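Local structure of catalase (Pseudomonas syringae, 1M7S) at residues A53-G57 with Y234-T238; P105-A109 with Y185-G190; N178-A183 with I218-P223; G190-Y196 with Y207-W212. The protein uses a bound heme to break down hydrogen peroxide into water and oxygen, protecting the cell from peroxide damage. All blocks are in the same frame, centred on the assembly; numbering follows the deposited sequence.

Contact 1: A53-G57 with Y234-T238; sequences ARGTG and YSHLT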
# COMPACT_ATOMS: atom_id res chain seq x y z
N ALA A 53 -16.03 10.53 -6.34
CA ALA A 53 -14.75 11.10 -5.94
C ALA A 53 -14.83 12.60 -5.72
O ALA A 53 -14.09 13.12 -4.88
CB ALA A 53 -13.74 10.82 -7.07
N ARG A 54 -15.67 13.33 -6.45
CA ARG A 54 -15.83 14.77 -6.35
C ARG A 54 -16.84 15.07 -5.20
O ARG A 54 -18.02 14.73 -5.40
CB ARG A 54 -16.41 15.30 -7.67
CG ARG A 54 -16.72 16.78 -7.73
CD ARG A 54 -15.46 17.59 -7.45
NE ARG A 54 -15.35 18.81 -8.20
CZ ARG A 54 -14.89 19.98 -7.84
NH1 ARG A 54 -14.87 20.91 -8.79
NH2 ARG A 54 -14.52 20.25 -6.60
N GLY A 55 -16.36 15.64 -4.09
CA GLY A 55 -17.36 15.76 -2.98
C GLY A 55 -17.06 16.98 -2.10
O GLY A 55 -16.04 17.64 -2.24
N THR A 56 -18.04 17.31 -1.25
CA THR A 56 -17.99 18.42 -0.33
C THR A 56 -18.51 17.95 1.05
O THR A 56 -19.63 17.45 1.02
CB THR A 56 -18.95 19.56 -0.75
OG1 THR A 56 -18.74 19.91 -2.13
CG2 THR A 56 -18.70 20.81 0.10
N GLY A 57 -17.76 18.22 2.13
CA GLY A 57 -18.19 17.73 3.44
C GLY A 57 -18.44 18.93 4.34
O GLY A 57 -17.87 20.00 4.18
N TYR A 234 -16.23 25.89 -12.06
CA TYR A 234 -16.29 24.42 -12.14
C TYR A 234 -16.55 23.87 -10.76
O TYR A 234 -16.64 22.66 -10.57
CB TYR A 234 -14.99 23.88 -12.78
CG TYR A 234 -13.77 24.04 -11.92
CD1 TYR A 234 -13.36 23.01 -11.10
CD2 TYR A 234 -13.05 25.23 -11.90
CE1 TYR A 234 -12.25 23.14 -10.27
CE2 TYR A 234 -11.97 25.40 -11.05
CZ TYR A 234 -11.57 24.34 -10.26
OH TYR A 234 -10.48 24.50 -9.43
N SER A 235 -16.77 24.72 -9.73
CA SER A 235 -17.04 24.22 -8.37
C SER A 235 -18.27 24.96 -7.82
O SER A 235 -18.28 25.31 -6.64
CB SER A 235 -15.89 24.48 -7.39
OG SER A 235 -14.70 23.75 -7.75
N HIS A 236 -19.34 24.97 -8.62
CA HIS A 236 -20.51 25.76 -8.22
C HIS A 236 -21.25 25.17 -7.01
O HIS A 236 -21.70 25.97 -6.15
CB HIS A 236 -21.44 26.06 -9.36
CG HIS A 236 -22.49 25.07 -9.69
ND1 HIS A 236 -22.17 23.86 -10.29
CD2 HIS A 236 -23.82 25.04 -9.50
CE1 HIS A 236 -23.26 23.14 -10.48
NE2 HIS A 236 -24.28 23.84 -10.00
N LEU A 237 -21.26 23.87 -6.89
CA LEU A 237 -21.97 23.28 -5.75
C LEU A 237 -21.14 23.47 -4.50
O LEU A 237 -21.73 23.78 -3.46
CB LEU A 237 -22.22 21.78 -5.99
CG LEU A 237 -23.05 21.52 -7.27
CD1 LEU A 237 -23.13 19.99 -7.52
CD2 LEU A 237 -24.46 22.06 -7.19
N THR A 238 -19.81 23.30 -4.57
CA THR A 238 -19.01 23.50 -3.34
C THR A 238 -19.09 24.96 -2.88
O THR A 238 -19.22 25.31 -1.67
CB THR A 238 -17.54 23.09 -3.55
OG1 THR A 238 -17.46 21.66 -3.77
CG2 THR A 238 -16.70 23.40 -2.32
O HOH W 1 -15.04 19.89 -3.67
O HOH W 2 -13.61 22.38 -5.76
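Arg54 reaches across to Ser235 with NH1, and two residues further on Thr56 meets Thr238. Arg54, Thr238 and Thr56 have the most surface buried here. The contact joins the start of strand 55-64, part of the catalase beta-barrel, and the residue before it to the start of helix 236-246. CG of Arg54 stands anti to the backbone N (chi1 177°), and the chain then bends at chi2 and chi3, which brings the guanidinium alongside the helix start. NH1 donates to Ser235 OG at 3.0 Å, with OG tilted a little out of the guanidinium plane. The same NH1 lies 3.5 Å from CD1 of the Tyr234 ring. NE bonds the backbone O of Ser98. Thr56 OG1 and Thr238 OG1 are 2.7 Å apart and hydrogen-bonded. The two methyls CG2 are near each other as well, 4.1 Å between that of Thr56 and that of Thr238. Thr238 OG1 is also hydrogen-bonded to Glu100.

Two waters fill in the polar links. One donates to Gly55 O at 2.8 Å and to Thr238 OG1 at 3.0 Å, and accepts a weak bond from Arg54 NH2. The other bonds Ser235 OG and lies unusually close to Arg54 NH2. A second subunit packs on this site: its Asn151 lies on Arg54, its Leu152 on Ser235 and Thr238, and its Asp153 bonds Tyr234 OH. The arginine is buried, and its guanidinium is met mainly by neutral oxygens and water. Its positive charge is probably stabilised by these dipoles, with Glu100 adding a weak, long ion pair.

Contact 2: P105-A109 with Y185-G190; sequences PHGFA and YRFMDG. With HEM (protoporphyrin IX containing Fe), chain E.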
# COMPACT_ATOMS: atom_id res chain seq x y z
N PRO A 105 -26.45 11.95 -11.09
CA PRO A 105 -27.14 11.88 -9.80
C PRO A 105 -26.16 12.54 -8.83
O PRO A 105 -24.94 12.71 -9.15
CB PRO A 105 -27.25 10.40 -9.39
CG PRO A 105 -26.76 9.70 -10.64
CD PRO A 105 -25.82 10.67 -11.39
N HIS A 106 -26.59 12.94 -7.65
CA HIS A 106 -25.70 13.51 -6.64
C HIS A 106 -25.87 12.75 -5.33
O HIS A 106 -27.01 12.51 -4.91
CB HIS A 106 -25.92 15.02 -6.45
CG HIS A 106 -25.38 15.73 -7.66
ND1 HIS A 106 -26.16 15.96 -8.78
CD2 HIS A 106 -24.11 16.16 -7.93
CE1 HIS A 106 -25.40 16.55 -9.69
NE2 HIS A 106 -24.19 16.68 -9.19
N GLY A 107 -24.73 12.43 -4.72
CA GLY A 107 -24.73 11.73 -3.43
C GLY A 107 -25.13 12.67 -2.30
O GLY A 107 -24.78 13.86 -2.34
N PHE A 108 -25.66 12.09 -1.26
CA PHE A 108 -26.07 12.79 -0.01
C PHE A 108 -25.91 11.79 1.10
O PHE A 108 -26.76 10.94 1.34
CB PHE A 108 -27.53 13.23 -0.19
CG PHE A 108 -28.12 14.14 0.87
CD1 PHE A 108 -29.22 14.90 0.54
CD2 PHE A 108 -27.60 14.25 2.16
CE1 PHE A 108 -29.83 15.76 1.46
CE2 PHE A 108 -28.18 15.11 3.08
CZ PHE A 108 -29.30 15.87 2.71
N ALA A 109 -24.69 11.65 1.64
CA ALA A 109 -24.32 10.67 2.65
C ALA A 109 -24.21 11.33 4.03
O ALA A 109 -23.43 12.27 4.26
CB ALA A 109 -22.99 10.02 2.23
N TYR A 185 -26.43 21.95 -3.64
CA TYR A 185 -26.73 20.79 -2.79
C TYR A 185 -27.82 21.16 -1.77
O TYR A 185 -28.63 20.30 -1.37
CB TYR A 185 -25.51 20.32 -2.03
CG TYR A 185 -24.44 19.66 -2.89
CD1 TYR A 185 -24.78 18.60 -3.73
CD2 TYR A 185 -23.12 20.06 -2.72
CE1 TYR A 185 -23.80 17.97 -4.47
CE2 TYR A 185 -22.12 19.40 -3.44
CZ TYR A 185 -22.48 18.39 -4.30
OH TYR A 185 -21.48 17.77 -5.03
N ARG A 186 -27.89 22.45 -1.46
CA ARG A 186 -28.92 22.96 -0.56
C ARG A 186 -30.31 22.92 -1.21
O ARG A 186 -31.30 22.98 -0.49
CB ARG A 186 -28.69 24.47 -0.23
CG ARG A 186 -27.36 24.70 0.47
CD ARG A 186 -27.29 26.19 0.95
NE ARG A 186 -27.15 27.05 -0.23
CZ ARG A 186 -27.60 28.29 -0.27
NH1 ARG A 186 -28.25 28.74 0.82
NH2 ARG A 186 -27.42 29.06 -1.34
N PHE A 187 -30.41 22.83 -2.51
CA PHE A 187 -31.63 22.84 -3.28
C PHE A 187 -31.94 21.49 -3.91
O PHE A 187 -32.45 21.44 -5.02
CB PHE A 187 -31.55 23.95 -4.36
CG PHE A 187 -31.20 25.28 -3.71
CD1 PHE A 187 -29.94 25.82 -3.92
CD2 PHE A 187 -32.09 25.94 -2.89
CE1 PHE A 187 -29.57 27.02 -3.34
CE2 PHE A 187 -31.73 27.14 -2.28
CZ PHE A 187 -30.47 27.69 -2.50
N MET A 188 -31.64 20.43 -3.18
CA MET A 188 -31.99 19.09 -3.62
C MET A 188 -32.52 18.30 -2.41
O MET A 188 -32.06 18.51 -1.28
CB MET A 188 -30.86 18.27 -4.23
CG MET A 188 -29.72 17.80 -3.36
SD MET A 188 -28.37 17.12 -4.41
CE MET A 188 -27.60 16.17 -3.07
N ASP A 189 -33.31 17.29 -2.73
CA ASP A 189 -33.74 16.39 -1.66
C ASP A 189 -32.71 15.27 -1.54
O ASP A 189 -31.78 15.17 -2.33
CB ASP A 189 -35.10 15.77 -1.98
CG ASP A 189 -36.30 16.64 -1.70
OD1 ASP A 189 -36.17 17.80 -1.26
OD2 ASP A 189 -37.44 16.13 -1.95
N GLY A 190 -32.89 14.40 -0.55
CA GLY A 190 -32.03 13.23 -0.40
C GLY A 190 -32.96 12.03 -0.16
O GLY A 190 -34.11 12.17 0.29
CHA HEM E . -19.83 5.71 -2.90
CHB HEM E . -24.63 6.27 -3.06
CHC HEM E . -25.05 1.99 -5.28
CHD HEM E . -20.40 1.02 -4.22
C1A HEM E . -21.10 6.22 -2.77
C2A HEM E . -21.41 7.55 -2.21
C3A HEM E . -22.73 7.71 -2.25
C4A HEM E . -23.29 6.51 -2.86
CMA HEM E . -23.58 8.89 -1.76
CAA HEM E . -20.31 8.49 -1.67
CBA HEM E . -20.16 8.50 -0.11
CGA HEM E . -19.17 9.62 0.29
O1A HEM E . -18.10 9.18 0.76
O2A HEM E . -19.64 10.76 0.12
C1B HEM E . -25.17 5.16 -3.64
C2B HEM E . -26.60 4.88 -3.80
C3B HEM E . -26.71 3.69 -4.43
C4B HEM E . -25.38 3.20 -4.66
CMB HEM E . -27.70 5.84 -3.32
CAB HEM E . -27.94 2.91 -4.88
CBB HEM E . -29.13 3.02 -4.31
C1C HEM E . -23.86 1.34 -5.07
C2C HEM E . -23.65 -0.08 -5.27
C3C HEM E . -22.38 -0.36 -4.95
C4C HEM E . -21.75 0.90 -4.60
CMC HEM E . -24.74 -1.11 -5.69
CAC HEM E . -21.61 -1.69 -4.95
CBC HEM E . -22.15 -2.86 -4.56
C1D HEM E . -19.85 2.25 -3.84
C2D HEM E . -18.44 2.44 -3.52
C3D HEM E . -18.27 3.72 -3.16
C4D HEM E . -19.57 4.36 -3.24
CMD HEM E . -17.41 1.31 -3.64
CAD HEM E . -16.97 4.43 -2.72
CBD HEM E . -16.90 4.45 -1.15
CGD HEM E . -15.57 4.95 -0.60
O1D HEM E . -15.61 5.43 0.59
O2D HEM E . -14.50 4.86 -1.24
NA HEM E . -22.26 5.66 -3.20
NB HEM E . -24.45 4.10 -4.16
NC HEM E . -22.67 1.92 -4.69
ND HEM E . -20.51 3.43 -3.60
FE HEM E . -22.48 3.75 -3.85
O HOH W 3 -22.82 4.62 -6.19
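The heme pocket of the catalase beta-barrel has strand 107-114 in its wall, and behind that strand lies the loop 185-190. Gly107 meets the heme, its CA 3.5 Å from the methyl CMA. His106 and Phe108 point to the loop instead. No hydrogen bond crosses between 105-109 and 185-190; the contact is van der Waals. Met188 meets three residues of the strand segment. Its CG sits between the backbone N and the carbonyl carbon (chi1 68°), and the chain runs extended from there to the strand. SD touches His106 CB at 3.8 Å. The terminal CE lies 3.7 Å from Gly107 O and also reaches CB of Phe108. The Tyr185 ring meets the imidazole of His106 obliquely: CE1 is 3.9 Å from His106 CD2, with the two ring planes at 70°. Met188 SD lies in plane at the edge of that tyrosine ring. Around the contact, Phe89 stacks on Tyr185, Trp212 stacks on Phe108, and Leu237 of helix 236-246 touches both His106 and Tyr185. On the Phe108 side the packing is close, because Gly190 has no side chain: Phe108 CD1 approaches Gly190 CA to 3.4 Å, and Asp189 O lies at the edge of the same ring.

Contact 3: N178-A183 with I218-P223; sequences NEGTPA and IKNLDP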
# COMPACT_ATOMS: atom_id res chain seq x y z
N ASN A 178 -33.87 18.00 -15.86
CA ASN A 178 -33.07 18.99 -15.16
C ASN A 178 -32.72 18.67 -13.72
O ASN A 178 -31.74 19.22 -13.20
CB ASN A 178 -33.76 20.37 -15.18
CG ASN A 178 -33.87 20.90 -16.59
OD1 ASN A 178 -33.03 20.58 -17.42
ND2 ASN A 178 -34.90 21.67 -16.95
N GLU A 179 -33.20 17.56 -13.14
CA GLU A 179 -32.78 17.09 -11.82
C GLU A 179 -31.34 16.58 -11.87
O GLU A 179 -30.61 16.46 -10.89
CB GLU A 179 -33.67 15.92 -11.37
CG GLU A 179 -35.14 16.28 -11.27
CD GLU A 179 -35.46 17.21 -10.12
OE1 GLU A 179 -34.59 17.54 -9.27
OE2 GLU A 179 -36.63 17.66 -10.01
N GLY A 180 -30.89 16.24 -13.08
CA GLY A 180 -29.50 15.84 -13.32
C GLY A 180 -28.51 16.98 -13.15
O GLY A 180 -27.29 16.75 -12.94
N THR A 181 -28.95 18.26 -13.11
CA THR A 181 -28.03 19.37 -12.88
C THR A 181 -28.59 20.38 -11.87
O THR A 181 -29.16 21.44 -12.22
CB THR A 181 -27.76 20.12 -14.20
OG1 THR A 181 -29.04 20.43 -14.82
CG2 THR A 181 -26.99 19.31 -15.24
N PRO A 182 -28.42 20.12 -10.60
CA PRO A 182 -28.88 20.96 -9.49
C PRO A 182 -28.18 22.31 -9.42
O PRO A 182 -26.99 22.44 -9.75
CB PRO A 182 -28.57 20.19 -8.17
CG PRO A 182 -28.37 18.77 -8.71
CD PRO A 182 -27.76 18.90 -10.08
N ALA A 183 -28.88 23.31 -8.88
CA ALA A 183 -28.24 24.64 -8.69
C ALA A 183 -27.42 24.66 -7.40
O ALA A 183 -26.48 25.50 -7.28
CB ALA A 183 -29.30 25.72 -8.64
N ILE A 218 -36.47 22.95 -4.07
CA ILE A 218 -35.75 22.34 -5.18
C ILE A 218 -35.45 23.39 -6.24
O ILE A 218 -36.34 24.07 -6.77
CB ILE A 218 -36.61 21.26 -5.88
CG1 ILE A 218 -37.04 20.18 -4.90
CG2 ILE A 218 -35.85 20.62 -7.06
CD1 ILE A 218 -35.98 19.68 -3.95
N LYS A 219 -34.16 23.46 -6.62
CA LYS A 219 -33.79 24.40 -7.67
C LYS A 219 -32.78 23.70 -8.60
O LYS A 219 -31.70 23.36 -8.15
CB LYS A 219 -33.09 25.59 -7.03
CG LYS A 219 -33.30 26.96 -7.65
CD LYS A 219 -33.06 28.07 -6.61
CE LYS A 219 -33.94 27.84 -5.39
NZ LYS A 219 -33.85 28.96 -4.40
N ASN A 220 -33.12 23.60 -9.86
CA ASN A 220 -32.25 23.00 -10.87
C ASN A 220 -31.91 24.01 -11.97
O ASN A 220 -32.62 24.99 -12.25
CB ASN A 220 -33.05 21.83 -11.51
CG ASN A 220 -33.35 20.76 -10.49
OD1 ASN A 220 -32.48 20.41 -9.69
ND2 ASN A 220 -34.56 20.22 -10.48
N LEU A 221 -30.83 23.69 -12.67
CA LEU A 221 -30.39 24.48 -13.81
C LEU A 221 -30.89 23.81 -15.08
O LEU A 221 -30.90 22.58 -15.11
CB LEU A 221 -28.84 24.50 -13.88
CG LEU A 221 -28.15 25.07 -12.66
CD1 LEU A 221 -26.63 24.86 -12.75
CD2 LEU A 221 -28.43 26.56 -12.46
N ASP A 222 -31.25 24.58 -16.09
CA ASP A 222 -31.61 23.95 -17.37
C ASP A 222 -30.34 23.98 -18.19
O ASP A 222 -29.31 24.53 -17.78
CB ASP A 222 -32.87 24.57 -17.97
CG ASP A 222 -32.68 26.01 -18.39
OD1 ASP A 222 -33.73 26.67 -18.59
OD2 ASP A 222 -31.55 26.50 -18.57
N PRO A 223 -30.30 23.32 -19.33
CA PRO A 223 -29.11 23.15 -20.14
C PRO A 223 -28.35 24.43 -20.45
O PRO A 223 -27.12 24.47 -20.32
CB PRO A 223 -29.51 22.30 -21.36
CG PRO A 223 -30.74 21.61 -20.82
CD PRO A 223 -31.44 22.54 -19.85
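Thr181 and Leu221 hold each other by two hydrogen bonds. Leu221 N donates to Thr181 O at 2.8 Å, almost in line with the C=O bond. Thr181 OG1 gives its proton back to Leu221 O at 2.9 Å. The hydroxyl can do so because it stands between the backbone N and the carbonyl carbon (chi1 51°). Ala183 N bonds Lys219 O at 2.9 Å, and Ala183 CB packs against Leu221 CD2. Thus Pro182 and Asn220 form a single beta bridge between two loops, one after helix 169-176 and one ahead of helix 223-232. At one end of the bridge, Asn220 ND2 gives a weak bond to Glu179 OE1, its amide plane nearly perpendicular to the carboxylate. Asn178 lies beside the following residues: CB is 3.6 Å from Leu221 O, and OD1 is 3.5 Å from Pro223 CD. Within its own loop, Asn178 O accepts Thr181 N and closes the 3-10 turn.

Further out, Asn178 ND2 bonds Asp429 of helix 424-438. Asp222 is the N-cap of helix 223-232 and makes a salt bridge to Lys425. Val226 and Val229 of helix 223-232 pack on Leu221, and His236 NE2 bonds Pro182 O.

Contact 4: G190-Y196 with Y207-W212; sequences GNGVHAY and YVKFHW. With HEM (protoporphyrin IX containing Fe), chain E.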
# COMPACT_ATOMS: atom_id res chain seq x y z
N GLY A 190 -32.89 14.40 -0.55
CA GLY A 190 -32.03 13.23 -0.40
C GLY A 190 -32.96 12.03 -0.16
O GLY A 190 -34.11 12.17 0.29
N ASN A 191 -32.50 10.87 -0.62
CA ASN A 191 -33.30 9.65 -0.46
C ASN A 191 -32.39 8.48 -0.13
O ASN A 191 -31.32 8.38 -0.70
CB ASN A 191 -34.05 9.33 -1.77
CG ASN A 191 -35.16 10.33 -2.06
OD1 ASN A 191 -36.22 10.28 -1.47
ND2 ASN A 191 -34.92 11.31 -2.94
N GLY A 192 -32.84 7.51 0.69
CA GLY A 192 -32.08 6.31 0.99
C GLY A 192 -32.10 5.34 -0.18
O GLY A 192 -31.18 4.51 -0.27
N VAL A 193 -33.05 5.51 -1.08
CA VAL A 193 -33.35 4.66 -2.21
C VAL A 193 -33.96 3.33 -1.78
O VAL A 193 -35.15 3.08 -2.07
CB VAL A 193 -32.18 4.45 -3.17
CG1 VAL A 193 -32.59 3.62 -4.35
CG2 VAL A 193 -31.71 5.84 -3.68
N HIS A 194 -33.22 2.51 -1.07
CA HIS A 194 -33.73 1.22 -0.64
C HIS A 194 -34.67 1.33 0.56
O HIS A 194 -34.54 2.25 1.34
CB HIS A 194 -32.55 0.40 -0.06
CG HIS A 194 -31.30 0.48 -0.87
ND1 HIS A 194 -31.25 -0.09 -2.12
CD2 HIS A 194 -30.09 1.08 -0.64
CE1 HIS A 194 -30.05 0.13 -2.64
NE2 HIS A 194 -29.34 0.82 -1.77
N ALA A 195 -35.46 0.28 0.74
CA ALA A 195 -36.17 0.10 2.00
C ALA A 195 -35.10 -0.49 2.94
O ALA A 195 -34.29 -1.34 2.54
CB ALA A 195 -37.22 -1.01 1.85
N TYR A 196 -35.04 0.05 4.17
CA TYR A 196 -34.19 -0.44 5.22
C TYR A 196 -35.17 -1.18 6.20
O TYR A 196 -36.36 -0.94 6.10
CB TYR A 196 -33.51 0.68 6.02
CG TYR A 196 -32.28 1.15 5.26
CD1 TYR A 196 -32.43 1.98 4.16
CD2 TYR A 196 -31.00 0.74 5.61
CE1 TYR A 196 -31.32 2.41 3.42
CE2 TYR A 196 -29.88 1.19 4.90
CZ TYR A 196 -30.07 2.00 3.81
OH TYR A 196 -28.99 2.44 3.05
N TYR A 207 -40.46 -2.37 7.04
CA TYR A 207 -39.59 -1.91 5.95
C TYR A 207 -39.82 -0.42 5.78
O TYR A 207 -40.96 0.06 5.64
CB TYR A 207 -39.91 -2.69 4.66
CG TYR A 207 -39.41 -4.12 4.74
CD1 TYR A 207 -40.26 -5.18 5.09
CD2 TYR A 207 -38.08 -4.42 4.50
CE1 TYR A 207 -39.78 -6.46 5.17
CE2 TYR A 207 -37.59 -5.71 4.57
CZ TYR A 207 -38.45 -6.74 4.93
OH TYR A 207 -38.01 -8.04 5.02
N VAL A 208 -38.74 0.35 5.74
CA VAL A 208 -38.92 1.81 5.68
C VAL A 208 -38.06 2.47 4.61
O VAL A 208 -36.87 2.12 4.49
CB VAL A 208 -38.45 2.35 7.07
CG1 VAL A 208 -38.52 3.85 7.10
CG2 VAL A 208 -39.27 1.78 8.23
N LYS A 209 -38.62 3.44 3.92
CA LYS A 209 -37.84 4.28 3.02
C LYS A 209 -37.61 5.64 3.71
O LYS A 209 -38.46 6.16 4.43
CB LYS A 209 -38.57 4.45 1.72
CG LYS A 209 -38.34 3.22 0.84
CD LYS A 209 -38.88 3.59 -0.55
CE LYS A 209 -38.63 2.40 -1.47
NZ LYS A 209 -37.93 2.78 -2.69
N PHE A 210 -36.44 6.23 3.53
CA PHE A 210 -36.08 7.53 4.12
C PHE A 210 -35.97 8.61 3.05
O PHE A 210 -35.42 8.39 1.96
CB PHE A 210 -34.68 7.45 4.77
CG PHE A 210 -34.60 6.55 5.96
CD1 PHE A 210 -35.04 7.00 7.21
CD2 PHE A 210 -34.11 5.27 5.88
CE1 PHE A 210 -34.98 6.18 8.32
CE2 PHE A 210 -34.02 4.46 6.97
CZ PHE A 210 -34.46 4.89 8.22
N HIS A 211 -36.42 9.81 3.36
CA HIS A 211 -36.48 10.94 2.47
C HIS A 211 -36.10 12.22 3.21
O HIS A 211 -36.83 12.58 4.16
CB HIS A 211 -37.91 11.08 1.89
CG HIS A 211 -38.19 12.32 1.07
ND1 HIS A 211 -39.37 13.03 1.20
CD2 HIS A 211 -37.46 12.98 0.15
CE1 HIS A 211 -39.33 14.07 0.37
NE2 HIS A 211 -38.19 14.08 -0.29
N TRP A 212 -35.06 12.86 2.71
CA TRP A 212 -34.67 14.16 3.26
C TRP A 212 -35.37 15.21 2.40
O TRP A 212 -35.05 15.36 1.21
CB TRP A 212 -33.17 14.43 3.19
CG TRP A 212 -32.27 13.64 4.03
CD1 TRP A 212 -31.36 12.71 3.57
CD2 TRP A 212 -32.06 13.71 5.46
NE1 TRP A 212 -30.64 12.20 4.62
CE2 TRP A 212 -31.04 12.81 5.79
CE3 TRP A 212 -32.66 14.46 6.48
CZ2 TRP A 212 -30.57 12.61 7.08
CZ3 TRP A 212 -32.20 14.26 7.77
CH2 TRP A 212 -31.17 13.34 8.10
CHA HEM E . -19.83 5.71 -2.90
CHB HEM E . -24.63 6.27 -3.06
CHC HEM E . -25.05 1.99 -5.28
CHD HEM E . -20.40 1.02 -4.22
C1A HEM E . -21.10 6.22 -2.77
C2A HEM E . -21.41 7.55 -2.21
C3A HEM E . -22.73 7.71 -2.25
C4A HEM E . -23.29 6.51 -2.86
CMA HEM E . -23.58 8.89 -1.76
CAA HEM E . -20.31 8.49 -1.67
CBA HEM E . -20.16 8.50 -0.11
CGA HEM E . -19.17 9.62 0.29
O1A HEM E . -18.10 9.18 0.76
O2A HEM E . -19.64 10.76 0.12
C1B HEM E . -25.17 5.16 -3.64
C2B HEM E . -26.60 4.88 -3.80
C3B HEM E . -26.71 3.69 -4.43
C4B HEM E . -25.38 3.20 -4.66
CMB HEM E . -27.70 5.84 -3.32
CAB HEM E . -27.94 2.91 -4.88
CBB HEM E . -29.13 3.02 -4.31
C1C HEM E . -23.86 1.34 -5.07
C2C HEM E . -23.65 -0.08 -5.27
C3C HEM E . -22.38 -0.36 -4.95
C4C HEM E . -21.75 0.90 -4.60
CMC HEM E . -24.74 -1.11 -5.69
CAC HEM E . -21.61 -1.69 -4.95
CBC HEM E . -22.15 -2.86 -4.56
C1D HEM E . -19.85 2.25 -3.84
C2D HEM E . -18.44 2.44 -3.52
C3D HEM E . -18.27 3.72 -3.16
C4D HEM E . -19.57 4.36 -3.24
CMD HEM E . -17.41 1.31 -3.64
CAD HEM E . -16.97 4.43 -2.72
CBD HEM E . -16.90 4.45 -1.15
CGD HEM E . -15.57 4.95 -0.60
O1D HEM E . -15.61 5.43 0.59
O2D HEM E . -14.50 4.86 -1.24
NA HEM E . -22.26 5.66 -3.20
NB HEM E . -24.45 4.10 -4.16
NC HEM E . -22.67 1.92 -4.69
ND HEM E . -20.51 3.43 -3.60
FE HEM E . -22.48 3.75 -3.85
O HOH W 4 -37.69 8.26 -0.58
O HOH W 5 -35.80 6.24 -0.68
O HOH W 6 -34.84 4.93 1.64
O HOH W 3 -22.82 4.62 -6.19
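Lys209 runs from strand 205-214 to the loop at Val193. From CB the chain continues to CG, which lies 4.0 Å from Ala195 CA and as far from His194 O. CD and CE pass on toward Val193 O. The chain is extended until a bend at chi4 (-128°) turns NZ onto that oxygen. The bond from NZ to Val193 O is 2.9 Å long, and NZ lies almost in line with the C=O bond of Val193. NZ also bonds the backbone O of Lys277.

The backbones pair as antiparallel strands in two pieces, within the barrel sheet. Gly190 with Trp212 and Tyr196 with Val208 are hydrogen-bonded pairs, and Asn191 with His211 is a non-hydrogen-bonded pair. Between the pieces the register shifts by two, and residues 192-195 loop out toward the heme. Gly192 N still bonds Phe210 O, and a water links His194 O to Phe210 N. In this loop Val193 CG1 and His194 NE2 touch the heme vinyl carbon CBB, at 3.5 Å and 3.4 Å. His194 is held by Asp322 and Arg328.

On one side of the sheet Phe210 turns its edge to the face of the Tyr196 ring in an offset edge-to-face pair, with planes at 62° and Phe210 CE2 3.9 Å from Tyr196 CB. On the other side Asn191 and His211 lie side by side with their planes nearly parallel, OD1 of Asn191 being 3.4 Å from His211 CD2. Asn191 ND2 bonds Asn125 O, and the histidine is gripped by Asp189 and Glu284.

From the N terminus, contact 1 opens at 53-57 and closes a long loop at 234-238. The other three contacts are nested inside it. Contact 2 opens at 105-109 and closes at 185-190. Contact 3 opens at 178-183, before that closure, and ends at 218-223, so contacts 2 and 3 cross. Contact 4 follows contact 2 directly, shares Gly190 with it, and is nested in the loop of contact 3. Contacts 1, 2 and 4 all reach the barrel sheet, and contacts 2 and 4 touch the same heme. Contact 3 joins the loops outside the barrel. Thr56 OG1 packs on Tyr185 CE2, His106 CE1 on Pro182 CD, and Phe187 O accepts a hydrogen bond from Lys219 N, which connects neighbouring contacts.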